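Local coordinates for protein ATP-dependent DNA helicase PIF1 (PDB 7OTJ) that probably couples ATP hydrolysis to 5'-3' translocation on single-stranded DNA, unwinding duplexes, G-quadruplexes and RNA-DNA hybrids to maintain nuclear and mitochondrial genomes, at residues A[88-99]-A[120-128]; A[419-427]-A[437-445]. One frame throughout, in Å; residues are numbered along the deposited sequence.

Contact 1: A[88-99]-A[120-128]; sequences IKRNKKAFTRWR and LNEIAKNLR
Trp-98 presents one face of its indole to two methyls of the other helix. Ile-123 CG2 lies over the six-membered ring, 4.2 Å from its centroid and 20° off the normal, while Leu-127 CD1 lies over the five-membered ring, 3.9 Å from the ring centroid; both are CH-pi contacts. At the rim, in the ring plane, Leu-120 CD2 meets Trp-98 CZ2 at 3.8 Å, its side chain running at about a right angle to that of Trp-98. Trp-98 NE1 donates to Ala-72 O, which helps fix the rotation of the indole.

Leu-127 is the reciprocal knob, seated among Ile-88, Lys-89, Phe-95 and Trp-98, as Trp-98 sits among Leu-120, Ile-123, Ala-124 and Leu-127. Its two methyls divide the work. CD1 touches both the indole and Ile-88 CG2, the latter at 3.6 Å, with the Ile-88 and Leu-127 side chains roughly perpendicular; CD2 lies at the edge of the Phe-95 ring and also reaches the extended aliphatic chain of Lys-89, antiparallel to it, with Lys-89 CE 3.6 Å from Leu-127 CD2.

Through this knobs-into-holes packing, helix 120-128 rests on both helix 81-90 and helix 92-100, within the PIF1-like helicase region of P-loop NTPase type; segments 92-99 and 120-128 cross at -90°. Phe-74, from a nearby loop, touches Ile-88, Leu-120 and Ile-123.

Where Arg-99 and Arg-128 approach, the contact turns polar. The bend of the Arg-128 chain at chi3 (58°) brings NH1 to Trp-98 O at 3.1 Å, in the guanidinium plane and on a lone pair of the carbonyl. Arg-128 NE donates to Gly-135 O, so the guanidinium links the helix carrying Trp-98 to the chain following its own helix.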
loop_
_atom_site.group_PDB
_atom_site.type_symbol
_atom_site.label_atom_id
_atom_site.label_comp_id
_atom_site.label_asym_id
_atom_site.label_seq_id
_atom_site.Cartn_x
_atom_site.Cartn_y
_atom_site.Cartn_z
ATOM N N ILE A 88 9.403 3.494 -21.744
ATOM C CA ILE A 88 7.969 3.233 -21.775
ATOM C C ILE A 88 7.513 2.882 -23.183
ATOM O O ILE A 88 6.607 2.058 -23.362
ATOM C CB ILE A 88 7.209 4.442 -21.201
ATOM C CG1 ILE A 88 7.570 4.606 -19.721
ATOM C CG2 ILE A 88 5.706 4.280 -21.387
ATOM C CD1 ILE A 88 7.000 5.834 -19.073
ATOM N N LYS A 89 8.145 3.466 -24.204
ATOM C CA LYS A 89 7.752 3.150 -25.573
ATOM C C LYS A 89 8.162 1.737 -25.972
ATOM O O LYS A 89 7.541 1.143 -26.863
ATOM C CB LYS A 89 8.353 4.169 -26.544
ATOM C CG LYS A 89 7.629 5.507 -26.552
ATOM C CD LYS A 89 8.197 6.457 -27.592
ATOM C CE LYS A 89 7.454 7.784 -27.591
ATOM N NZ LYS A 89 7.977 8.727 -28.621
ATOM N N ARG A 90 9.197 1.183 -25.333
ATOM C CA ARG A 90 9.568 -0.208 -25.589
ATOM C C ARG A 90 8.572 -1.180 -24.966
ATOM O O ARG A 90 8.349 -2.268 -25.510
ATOM C CB ARG A 90 10.982 -0.488 -25.081
ATOM C CG ARG A 90 12.096 0.216 -25.858
ATOM C CD ARG A 90 13.467 -0.312 -25.446
ATOM N NE ARG A 90 13.718 -0.168 -24.014
ATOM C CZ ARG A 90 14.396 0.832 -23.467
ATOM N NH1 ARG A 90 14.907 1.806 -24.206
ATOM N NH2 ARG A 90 14.576 0.850 -22.151
ATOM N N ASN A 91 8.011 -0.831 -23.811
ATOM C CA ASN A 91 6.954 -1.610 -23.166
ATOM C C ASN A 91 5.646 -1.283 -23.877
ATOM O O ASN A 91 4.914 -0.368 -23.492
ATOM C CB ASN A 91 6.884 -1.280 -21.679
ATOM C CG ASN A 91 5.936 -2.191 -20.910
ATOM O OD1 ASN A 91 5.152 -2.938 -21.497
ATOM N ND2 ASN A 91 6.003 -2.123 -19.585
ATOM N N LYS A 92 5.348 -2.038 -24.936
ATOM C CA LYS A 92 4.148 -1.759 -25.715
ATOM C C LYS A 92 2.872 -1.986 -24.917
ATOM O O LYS A 92 1.824 -1.436 -25.275
ATOM C CB LYS A 92 4.142 -2.592 -26.994
ATOM C CG LYS A 92 5.024 -1.999 -28.082
ATOM C CD LYS A 92 4.674 -0.532 -28.318
ATOM C CE LYS A 92 5.411 0.052 -29.523
ATOM N NZ LYS A 92 4.976 -0.545 -30.818
ATOM N N LYS A 93 2.938 -2.747 -23.825
ATOM C CA LYS A 93 1.772 -2.866 -22.960
ATOM C C LYS A 93 1.547 -1.578 -22.175
ATOM O O LYS A 93 0.415 -1.086 -22.091
ATOM C CB LYS A 93 1.948 -4.059 -22.019
ATOM C CG LYS A 93 1.019 -4.062 -20.813
ATOM C CD LYS A 93 1.396 -5.164 -19.825
ATOM C CE LYS A 93 2.825 -5.005 -19.308
ATOM N NZ LYS A 93 3.061 -3.694 -18.636
ATOM N N ALA A 94 2.621 -0.991 -21.639
ATOM C CA ALA A 94 2.493 0.263 -20.904
ATOM C C ALA A 94 2.282 1.444 -21.838
ATOM O O ALA A 94 1.536 2.372 -21.510
ATOM C CB ALA A 94 3.731 0.498 -20.038
ATOM N N PHE A 95 2.917 1.425 -23.011
ATOM C CA PHE A 95 2.713 2.515 -23.954
ATOM C C PHE A 95 1.262 2.574 -24.408
ATOM O O PHE A 95 0.678 3.661 -24.500
ATOM C CB PHE A 95 3.650 2.363 -25.148
ATOM C CG PHE A 95 3.454 3.414 -26.203
ATOM C CD1 PHE A 95 3.666 4.753 -25.914
ATOM C CD2 PHE A 95 3.065 3.063 -27.483
ATOM C CE1 PHE A 95 3.490 5.721 -26.882
ATOM C CE2 PHE A 95 2.889 4.025 -28.456
ATOM C CZ PHE A 95 3.102 5.356 -28.156
ATOM N N THR A 96 0.653 1.415 -24.670
ATOM C CA THR A 96 -0.759 1.403 -25.035
ATOM C C THR A 96 -1.620 1.924 -23.891
ATOM O O THR A 96 -2.538 2.727 -24.108
ATOM C CB THR A 96 -1.189 -0.014 -25.437
ATOM O OG1 THR A 96 -0.465 -0.425 -26.606
ATOM C CG2 THR A 96 -2.675 -0.062 -25.737
ATOM N N ARG A 97 -1.298 1.518 -22.660
ATOM C CA ARG A 97 -2.072 1.938 -21.498
ATOM C C ARG A 97 -1.998 3.445 -21.299
ATOM O O ARG A 97 -2.989 4.078 -20.915
ATOM C CB ARG A 97 -1.574 1.198 -20.257
ATOM C CG ARG A 97 -2.364 1.486 -18.998
ATOM C CD ARG A 97 -1.865 0.632 -17.865
ATOM N NE ARG A 97 -0.411 0.667 -17.798
ATOM C CZ ARG A 97 0.320 -0.103 -17.008
ATOM N NH1 ARG A 97 -0.239 -0.979 -16.188
ATOM N NH2 ARG A 97 1.646 0.004 -17.046
ATOM N N TRP A 98 -0.834 4.042 -21.567
ATOM C CA TRP A 98 -0.707 5.492 -21.478
ATOM C C TRP A 98 -1.614 6.202 -22.479
ATOM O O TRP A 98 -2.076 7.318 -22.214
ATOM C CB TRP A 98 0.745 5.914 -21.700
ATOM C CG TRP A 98 1.553 6.029 -20.452
ATOM C CD1 TRP A 98 2.589 5.227 -20.066
ATOM C CD2 TRP A 98 1.403 7.012 -19.422
ATOM N NE1 TRP A 98 3.095 5.650 -18.858
ATOM C CE2 TRP A 98 2.383 6.744 -18.442
ATOM C CE3 TRP A 98 0.536 8.091 -19.232
ATOM C CZ2 TRP A 98 2.518 7.517 -17.291
ATOM C CZ3 TRP A 98 0.671 8.853 -18.091
ATOM C CH2 TRP A 98 1.652 8.563 -17.134
ATOM N N ARG A 99 -1.883 5.587 -23.631
ATOM C CA ARG A 99 -2.719 6.251 -24.623
ATOM C C ARG A 99 -4.200 5.970 -24.423
ATOM O O ARG A 99 -5.033 6.826 -24.745
ATOM C CB ARG A 99 -2.301 5.844 -26.038
ATOM C CG ARG A 99 -0.994 6.471 -26.490
ATOM C CD ARG A 99 -0.642 6.090 -27.919
ATOM N NE ARG A 99 -0.604 4.643 -28.102
ATOM C CZ ARG A 99 -1.505 3.949 -28.786
ATOM N NH1 ARG A 99 -2.527 4.543 -29.383
ATOM N NH2 ARG A 99 -1.373 2.627 -28.875
ATOM N N LEU A 120 5.808 12.326 -14.707
ATOM C CA LEU A 120 4.575 11.734 -15.213
ATOM C C LEU A 120 3.814 12.723 -16.082
ATOM O O LEU A 120 3.245 12.341 -17.111
ATOM C CB LEU A 120 3.704 11.263 -14.050
ATOM C CG LEU A 120 4.240 10.047 -13.289
ATOM C CD1 LEU A 120 3.498 9.843 -11.974
ATOM C CD2 LEU A 120 4.148 8.807 -14.163
ATOM N N ASN A 121 3.799 13.998 -15.686
ATOM C CA ASN A 121 3.119 15.020 -16.475
ATOM C C ASN A 121 3.733 15.143 -17.867
ATOM O O ASN A 121 3.024 15.083 -18.878
ATOM C CB ASN A 121 3.167 16.356 -15.739
ATOM C CG ASN A 121 2.242 17.390 -16.352
ATOM O OD1 ASN A 121 1.318 17.048 -17.094
ATOM N ND2 ASN A 121 2.480 18.659 -16.041
ATOM N N GLU A 122 5.061 15.296 -17.931
ATOM C CA GLU A 122 5.745 15.428 -19.215
ATOM C C GLU A 122 5.584 14.173 -20.059
ATOM O O GLU A 122 5.446 14.256 -21.284
ATOM C CB GLU A 122 7.226 15.740 -18.994
ATOM C CG GLU A 122 7.479 17.061 -18.261
ATOM C CD GLU A 122 8.952 17.455 -18.212
ATOM O OE1 GLU A 122 9.282 18.397 -17.459
ATOM O OE2 GLU A 122 9.775 16.837 -18.922
ATOM N N ILE A 123 5.592 13.001 -19.423
ATOM C CA ILE A 123 5.479 11.754 -20.172
ATOM C C ILE A 123 4.076 11.610 -20.737
ATOM O O ILE A 123 3.895 11.193 -21.887
ATOM C CB ILE A 123 5.862 10.554 -19.280
ATOM C CG1 ILE A 123 7.369 10.318 -19.339
ATOM C CG2 ILE A 123 5.128 9.295 -19.709
ATOM C CD1 ILE A 123 8.058 10.334 -18.008
ATOM N N ALA A 124 3.067 11.971 -19.943
ATOM C CA ALA A 124 1.692 11.960 -20.426
ATOM C C ALA A 124 1.545 12.799 -21.690
ATOM O O ALA A 124 1.005 12.331 -22.699
ATOM C CB ALA A 124 0.757 12.473 -19.332
ATOM N N LYS A 125 2.024 14.043 -21.653
ATOM C CA LYS A 125 1.923 14.914 -22.819
ATOM C C LYS A 125 2.640 14.314 -24.022
ATOM O O LYS A 125 2.091 14.275 -25.127
ATOM C CB LYS A 125 2.472 16.301 -22.487
ATOM C CG LYS A 125 1.699 17.015 -21.382
ATOM C CD LYS A 125 2.352 18.331 -20.990
ATOM C CE LYS A 125 1.589 18.996 -19.859
ATOM N NZ LYS A 125 2.169 20.315 -19.501
ATOM N N ASN A 126 3.867 13.829 -23.820
ATOM C CA ASN A 126 4.671 13.359 -24.945
ATOM C C ASN A 126 4.045 12.141 -25.609
ATOM O O ASN A 126 3.811 12.134 -26.823
ATOM C CB ASN A 126 6.089 13.036 -24.478
ATOM C CG ASN A 126 7.030 12.775 -25.632
ATOM O OD1 ASN A 126 7.721 13.683 -26.096
ATOM N ND2 ASN A 126 7.056 11.536 -26.112
ATOM N N LEU A 127 3.771 11.095 -24.826
ATOM C CA LEU A 127 3.277 9.846 -25.395
ATOM C C LEU A 127 1.922 10.018 -26.067
ATOM O O LEU A 127 1.597 9.274 -27.001
ATOM C CB LEU A 127 3.190 8.780 -24.306
ATOM C CG LEU A 127 4.480 8.429 -23.565
ATOM C CD1 LEU A 127 4.202 7.303 -22.609
ATOM C CD2 LEU A 127 5.567 8.044 -24.542
ATOM N N ARG A 128 1.127 10.986 -25.622
ATOM C CA ARG A 128 -0.225 11.168 -26.132
ATOM C C ARG A 128 -0.343 12.295 -27.154
ATOM O O ARG A 128 -1.446 12.534 -27.657
ATOM C CB ARG A 128 -1.188 11.413 -24.966
ATOM C CG ARG A 128 -1.330 10.226 -24.038
ATOM C CD ARG A 128 -1.891 10.635 -22.687
ATOM N NE ARG A 128 -3.190 11.289 -22.793
ATOM C CZ ARG A 128 -4.351 10.650 -22.822
ATOM N NH1 ARG A 128 -4.412 9.329 -22.845
ATOM N NH2 ARG A 128 -5.479 11.353 -22.818
#

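Contact 2: A[419-427]-A[437-445]; sequences VVVEPEQWT and VSRIQFPLI
Pro-423 CB stands over the centre of one face of the Phe-442 ring, 4.3 Å above its plane, and Val-421 O lies at the ring edge. Pro-423 and Phe-442 point the same way, side by side, with Pro-423 CD 3.5 Å from Phe-442 CE1. Outside the pair, Tyr-261 and Tyr-403 also meet this phenyl ring, at inclined planes.

The indole of Trp-426 instead turns its edge to the partner strand: Arg-439 O and Gln-441 O lie near its plane, as does Pro-443 CA. With CG anti to its own carbonyl carbon (chi1 -68°), the indole extends along the strand until CH2 comes 3.7 Å from Pro-443 CB, the two side chains crossing at about a right angle. Lys-299 makes a cation-pi contact with this indole.

Strands 424-427 and 437-441 form an antiparallel beta hairpin. Strand 435-446 also pairs with strands 259-267 and 294-297 of the large antiparallel sheet, probably part of the 2B domain. The hairpin's hydrogen-bonded pairs are Glu-424 with Gln-441 and Trp-426 with Arg-439, each joined by two reciprocal backbone bonds; Trp-426 N to Arg-439 O is 2.9 Å long with an N-H...O angle of 173°. Gln-425 and Ile-440 form a non-hydrogen-bonded pair, their side chains on the face opposite Trp-426 and Arg-439. Beyond the paired strands, Val-421 CG1, anti to its backbone N (chi1 180°), meets Pro-443 CD at 3.6 Å and also touches Leu-444.

The buried polar side chains have partners: Gln-441 OE1 accepts from Phe-442 N at 3.1 Å, its NE2 binds Pro-284 O and Tyr-261 O, while Arg-439 NH2 forms a salt bridge with Asp-265 and NH1 donates to Ala-283 O. The Asp-265 carboxylate would probably balance the charge of the buried Arg-439, whose guanidinium lies away from the partner strand.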
loop_
_atom_site.group_PDB
_atom_site.type_symbol
_atom_site.label_atom_id
_atom_site.label_comp_id
_atom_site.label_asym_id
_atom_site.label_seq_id
_atom_site.Cartn_x
_atom_site.Cartn_y
_atom_site.Cartn_z
ATOM N N VAL A 419 -6.885 -23.004 1.361
ATOM C CA VAL A 419 -6.377 -23.356 0.042
ATOM C C VAL A 419 -4.948 -23.861 0.186
ATOM O O VAL A 419 -4.269 -23.606 1.183
ATOM C CB VAL A 419 -6.425 -22.168 -0.952
ATOM C CG1 VAL A 419 -7.857 -21.856 -1.355
ATOM C CG2 VAL A 419 -5.761 -20.943 -0.350
ATOM N N VAL A 420 -4.507 -24.604 -0.823
ATOM C CA VAL A 420 -3.144 -25.119 -0.876
ATOM C C VAL A 420 -2.299 -24.146 -1.691
ATOM O O VAL A 420 -2.544 -23.945 -2.886
ATOM C CB VAL A 420 -3.107 -26.533 -1.477
ATOM C CG1 VAL A 420 -4.053 -26.639 -2.675
ATOM C CG2 VAL A 420 -1.682 -26.909 -1.868
ATOM N N VAL A 421 -1.298 -23.547 -1.049
ATOM C CA VAL A 421 -0.533 -22.452 -1.640
ATOM C C VAL A 421 0.635 -23.043 -2.424
ATOM O O VAL A 421 1.565 -23.604 -1.839
ATOM C CB VAL A 421 -0.038 -21.475 -0.568
ATOM C CG1 VAL A 421 0.759 -20.352 -1.202
ATOM C CG2 VAL A 421 -1.201 -20.920 0.228
ATOM N N GLU A 422 0.597 -22.899 -3.750
ATOM C CA GLU A 422 1.648 -23.370 -4.639
ATOM C C GLU A 422 2.715 -22.298 -4.840
ATOM O O GLU A 422 2.465 -21.111 -4.620
ATOM C CB GLU A 422 1.046 -23.779 -5.984
ATOM C CG GLU A 422 0.133 -24.991 -5.908
ATOM C CD GLU A 422 -0.323 -25.463 -7.274
ATOM O OE1 GLU A 422 -0.908 -24.652 -8.020
ATOM O OE2 GLU A 422 -0.084 -26.644 -7.607
ATOM N N PRO A 423 3.925 -22.680 -5.252
ATOM C CA PRO A 423 4.950 -21.669 -5.526
ATOM C C PRO A 423 4.637 -20.875 -6.786
ATOM O O PRO A 423 3.998 -21.368 -7.720
ATOM C CB PRO A 423 6.232 -22.496 -5.692
ATOM C CG PRO A 423 5.760 -23.838 -6.113
ATOM C CD PRO A 423 4.453 -24.048 -5.398
ATOM N N GLU A 424 5.109 -19.627 -6.799
ATOM C CA GLU A 424 4.895 -18.700 -7.900
ATOM C C GLU A 424 6.235 -18.148 -8.360
ATOM O O GLU A 424 7.247 -18.270 -7.666
ATOM C CB GLU A 424 3.978 -17.545 -7.490
ATOM C CG GLU A 424 2.547 -17.955 -7.247
ATOM C CD GLU A 424 1.908 -18.543 -8.483
ATOM O OE1 GLU A 424 1.363 -19.661 -8.395
ATOM O OE2 GLU A 424 1.968 -17.891 -9.547
ATOM N N GLN A 425 6.239 -17.540 -9.544
ATOM C CA GLN A 425 7.448 -16.970 -10.122
ATOM C C GLN A 425 7.317 -15.457 -10.245
ATOM O O GLN A 425 6.312 -14.955 -10.759
ATOM C CB GLN A 425 7.752 -17.584 -11.491
ATOM C CG GLN A 425 9.045 -17.063 -12.111
ATOM C CD GLN A 425 9.228 -17.475 -13.559
ATOM O OE1 GLN A 425 8.263 -17.760 -14.267
ATOM N NE2 GLN A 425 10.474 -17.497 -14.010
ATOM N N TRP A 426 8.334 -14.743 -9.771
ATOM C CA TRP A 426 8.487 -13.311 -9.988
ATOM C C TRP A 426 9.677 -13.095 -10.911
ATOM O O TRP A 426 10.742 -13.686 -10.707
ATOM C CB TRP A 426 8.693 -12.561 -8.668
ATOM C CG TRP A 426 7.490 -12.553 -7.759
ATOM C CD1 TRP A 426 6.583 -11.545 -7.606
ATOM C CD2 TRP A 426 7.075 -13.601 -6.874
ATOM N NE1 TRP A 426 5.627 -11.899 -6.683
ATOM C CE2 TRP A 426 5.906 -13.158 -6.220
ATOM C CE3 TRP A 426 7.576 -14.872 -6.575
ATOM C CZ2 TRP A 426 5.232 -13.939 -5.283
ATOM C CZ3 TRP A 426 6.904 -15.648 -5.644
ATOM C CH2 TRP A 426 5.745 -15.179 -5.010
ATOM N N THR A 427 9.496 -12.255 -11.926
ATOM C CA THR A 427 10.504 -12.064 -12.957
ATOM C C THR A 427 10.788 -10.583 -13.137
ATOM O O THR A 427 9.867 -9.761 -13.119
ATOM C CB THR A 427 10.064 -12.658 -14.298
ATOM O OG1 THR A 427 8.851 -12.023 -14.725
ATOM C CG2 THR A 427 9.841 -14.157 -14.184
ATOM N N VAL A 437 15.885 -11.865 -14.463
ATOM C CA VAL A 437 16.037 -12.421 -13.125
ATOM C C VAL A 437 14.750 -13.159 -12.786
ATOM O O VAL A 437 13.656 -12.696 -13.123
ATOM C CB VAL A 437 16.333 -11.325 -12.079
ATOM C CG1 VAL A 437 16.326 -11.914 -10.693
ATOM C CG2 VAL A 437 17.666 -10.666 -12.351
ATOM N N SER A 438 14.883 -14.331 -12.156
ATOM C CA SER A 438 13.737 -15.132 -11.749
ATOM C C SER A 438 13.881 -15.578 -10.298
ATOM O O SER A 438 14.954 -16.028 -9.879
ATOM C CB SER A 438 13.583 -16.353 -12.657
ATOM O OG SER A 438 12.466 -17.135 -12.276
ATOM N N ARG A 439 12.785 -15.490 -9.546
ATOM C CA ARG A 439 12.716 -16.046 -8.200
ATOM C C ARG A 439 11.430 -16.842 -8.064
ATOM O O ARG A 439 10.342 -16.323 -8.333
ATOM C CB ARG A 439 12.763 -14.970 -7.107
ATOM C CG ARG A 439 12.342 -15.518 -5.738
ATOM C CD ARG A 439 12.604 -14.550 -4.601
ATOM N NE ARG A 439 14.028 -14.406 -4.331
ATOM C CZ ARG A 439 14.548 -13.488 -3.528
ATOM N NH1 ARG A 439 13.781 -12.632 -2.869
ATOM N NH2 ARG A 439 15.872 -13.421 -3.394
ATOM N N ILE A 440 11.557 -18.092 -7.629
ATOM C CA ILE A 440 10.419 -18.972 -7.412
ATOM C C ILE A 440 10.293 -19.178 -5.913
ATOM O O ILE A 440 11.246 -19.611 -5.251
ATOM C CB ILE A 440 10.580 -20.306 -8.157
ATOM C CG1 ILE A 440 10.694 -20.053 -9.665
ATOM C CG2 ILE A 440 9.412 -21.232 -7.848
ATOM C CD1 ILE A 440 10.897 -21.302 -10.493
ATOM N N GLN A 441 9.123 -18.844 -5.376
ATOM C CA GLN A 441 8.858 -18.927 -3.950
ATOM C C GLN A 441 7.351 -18.989 -3.762
ATOM O O GLN A 441 6.585 -18.558 -4.627
ATOM C CB GLN A 441 9.454 -17.723 -3.208
ATOM C CG GLN A 441 9.233 -17.708 -1.698
ATOM C CD GLN A 441 9.979 -18.817 -0.986
ATOM O OE1 GLN A 441 9.535 -19.967 -0.960
ATOM N NE2 GLN A 441 11.125 -18.478 -0.405
ATOM N N PHE A 442 6.934 -19.535 -2.630
ATOM C CA PHE A 442 5.534 -19.450 -2.259
ATOM C C PHE A 442 5.163 -17.991 -2.008
ATOM O O PHE A 442 5.946 -17.243 -1.413
ATOM C CB PHE A 442 5.255 -20.290 -1.015
ATOM C CG PHE A 442 5.532 -21.751 -1.207
ATOM C CD1 PHE A 442 4.547 -22.599 -1.680
ATOM C CD2 PHE A 442 6.785 -22.272 -0.936
ATOM C CE1 PHE A 442 4.801 -23.939 -1.868
ATOM C CE2 PHE A 442 7.046 -23.612 -1.123
ATOM C CZ PHE A 442 6.053 -24.448 -1.588
ATOM N N PRO A 443 3.992 -17.553 -2.456
ATOM C CA PRO A 443 3.610 -16.137 -2.308
ATOM C C PRO A 443 3.117 -15.805 -0.904
ATOM O O PRO A 443 1.975 -15.383 -0.699
ATOM C CB PRO A 443 2.511 -15.987 -3.367
ATOM C CG PRO A 443 1.870 -17.329 -3.397
ATOM C CD PRO A 443 2.987 -18.321 -3.210
ATOM N N LEU A 444 4.001 -15.957 0.082
ATOM C CA LEU A 444 3.630 -15.745 1.474
ATOM C C LEU A 444 4.757 -15.042 2.213
ATOM O O LEU A 444 5.936 -15.256 1.921
ATOM C CB LEU A 444 3.311 -17.074 2.179
ATOM C CG LEU A 444 2.168 -17.933 1.635
ATOM C CD1 LEU A 444 2.144 -19.287 2.329
ATOM C CD2 LEU A 444 0.835 -17.223 1.795
ATOM N N ILE A 445 4.375 -14.177 3.150
ATOM C CA ILE A 445 5.280 -13.569 4.115
ATOM C C ILE A 445 4.626 -13.674 5.484
ATOM O O ILE A 445 3.399 -13.616 5.606
ATOM C CB ILE A 445 5.609 -12.098 3.776
ATOM C CG1 ILE A 445 4.327 -11.279 3.670
ATOM C CG2 ILE A 445 6.434 -12.007 2.495
ATOM C CD1 ILE A 445 4.578 -9.811 3.516
#

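In the fold
From the N terminus, the chain first passes through the P-loop region and then reaches contact 1, which closes a loop of 20 residues containing strand 103-107 of the six-stranded parallel sheet. It thereby ties helices 81-90 and 92-100 to helix 114-128. Far downstream, contact 2 closes the shorter turn between strands 424-429 and 435-446, a hairpin of the large antiparallel sheet. The loops follow in series, neither nesting nor crossing. Their centres lie 30 Å apart and their nearest atoms about 10 Å apart, so the contacts do not touch: one joins helices in the PIF1-like helicase region, the other joins strands of the antiparallel sheet.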